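Local structure of HicB3 antitoxin (Yersinia pestis, 4P78) at residues E47-M50 with P55-S58. The protein is the antitoxin of a type II toxin-antitoxin pair, binding the HicA3 toxin and probably neutralising it in the complex. Residues are numbered along the deposited sequence; the frame is centred on the assembly and turned at random.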
loop_
_atom_site.group_PDB
_atom_site.type_symbol
_atom_site.label_atom_id
_atom_site.label_comp_id
_atom_site.label_asym_id
_atom_site.label_seq_id
_atom_site.Cartn_x
_atom_site.Cartn_y
_atom_site.Cartn_z
ATOM N N GLU A 47 -11.780 -10.518 -18.154
ATOM C CA GLU A 47 -12.418 -11.313 -19.196
ATOM C C GLU A 47 -13.911 -10.997 -19.309
ATOM O O GLU A 47 -14.471 -10.990 -20.416
ATOM C CB GLU A 47 -12.158 -12.801 -18.938
ATOM C CG GLU A 47 -10.716 -13.147 -19.355
ATOM C CD GLU A 47 -10.261 -14.545 -18.996
ATOM O OE1 GLU A 47 -10.968 -15.235 -18.229
ATOM O OE2 GLU A 47 -9.178 -14.948 -19.482
ATOM N N ALA A 48 -14.547 -10.699 -18.179
ATOM C CA ALA A 48 -15.941 -10.282 -18.200
ATOM C C ALA A 48 -16.103 -8.923 -18.896
ATOM O O ALA A 48 -17.025 -8.748 -19.694
ATOM C CB ALA A 48 -16.511 -10.232 -16.787
ATOM N N LEU A 49 -15.228 -7.962 -18.590
ATOM C CA LEU A 49 -15.255 -6.654 -19.271
ATOM C C LEU A 49 -15.119 -6.782 -20.789
ATOM O O LEU A 49 -15.814 -6.104 -21.549
ATOM C CB LEU A 49 -14.143 -5.747 -18.748
ATOM C CG LEU A 49 -14.206 -5.321 -17.278
ATOM C CD1 LEU A 49 -12.945 -4.553 -16.917
ATOM C CD2 LEU A 49 -15.443 -4.472 -17.008
ATOM N N MET A 50 -14.211 -7.650 -21.221
ATOM C CA MET A 50 -13.958 -7.845 -22.642
ATOM C C MET A 50 -15.105 -8.551 -23.332
ATOM O O MET A 50 -15.394 -8.265 -24.488
ATOM C CB MET A 50 -12.680 -8.644 -22.855
ATOM C CG MET A 50 -11.417 -7.895 -22.482
ATOM S SD MET A 50 -9.981 -8.920 -22.827
ATOM C CE MET A 50 -10.220 -9.255 -24.572
ATOM N N PRO A 55 -15.518 -0.702 -20.747
ATOM C CA PRO A 55 -14.167 -0.115 -20.674
ATOM C C PRO A 55 -13.184 -0.957 -19.865
ATOM O O PRO A 55 -13.530 -1.451 -18.794
ATOM C CB PRO A 55 -14.392 1.217 -19.960
ATOM C CG PRO A 55 -15.808 1.524 -20.133
ATOM C CD PRO A 55 -16.545 0.226 -20.246
ATOM N N LEU A 56 -11.975 -1.116 -20.386
ATOM C CA LEU A 56 -10.904 -1.803 -19.687
ATOM C C LEU A 56 -10.090 -0.799 -18.869
ATOM O O LEU A 56 -9.898 0.331 -19.300
ATOM C CB LEU A 56 -10.015 -2.536 -20.694
ATOM C CG LEU A 56 -10.678 -3.733 -21.369
ATOM C CD1 LEU A 56 -9.974 -4.059 -22.680
ATOM C CD2 LEU A 56 -10.645 -4.928 -20.401
ATOM N N PRO A 57 -9.625 -1.199 -17.674
ATOM C CA PRO A 57 -8.852 -0.256 -16.873
ATOM C C PRO A 57 -7.473 0.010 -17.477
ATOM O O PRO A 57 -6.969 -0.799 -18.253
ATOM C CB PRO A 57 -8.719 -0.977 -15.530
ATOM C CG PRO A 57 -8.705 -2.419 -15.910
ATOM C CD PRO A 57 -9.730 -2.516 -17.012
ATOM N N SER A 58 -6.879 1.144 -17.120
ATOM C CA SER A 58 -5.518 1.467 -17.526
ATOM C C SER A 58 -4.534 1.032 -16.437
ATOM O O SER A 58 -4.937 0.786 -15.299
ATOM C CB SER A 58 -5.403 2.964 -17.813
ATOM O OG SER A 58 -6.188 3.699 -16.896
#
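L49 and L56 bring the two backbones to their nearest approach, with 6.5 Å between their CA atoms. Residues 47-50 belong to the last turns of helix 31-52; the chain then turns back, and 55-58 passes alongside in an extended conformation that P55 and P57, with their restricted phi, probably favour. The segments are joined by side-chain packing, and together they bury 183 Å².

The CB of L49 is directed toward the returning chain. Its CG stands anti to its own carbonyl carbon (chi1 -64°), and with chi2 at 174° the two methyls reach the extended backbone. There CD1 lies 3.7 Å from the carbonyl oxygen O of P55 and 3.8 Å from CD of the P57 ring, so one methyl touches both a peptide oxygen and a ring methylene. CD2 of L49 also comes within 4.0 Å of O of P55.

L56 reaches back across the gap. Although its CB does not head for the helix, the end of the side chain does: CD2 sits 3.7 Å from CG of M50 and 4.0 Å from CB of L49, settling over the near ends of two successive helical side chains. M50 takes part through its CG methylene; beyond it the chain bends at the thioether (chi3 57°).

HicA3 toxin borders the same region: its I39 packs on L49, its R37 on P55 and its R18 on A48, while E47 makes a salt bridge to R21 of the toxin. Within the antitoxin chain, I46, on the same helix, touches both L56 and P57, while F54 packs on L49 and I21 on P57, both from loops. The contact thus lays the start of the connection to helix 63-67 against the end of helix 31-52, at the surface, its centre about 14 Å from the centre of the chain.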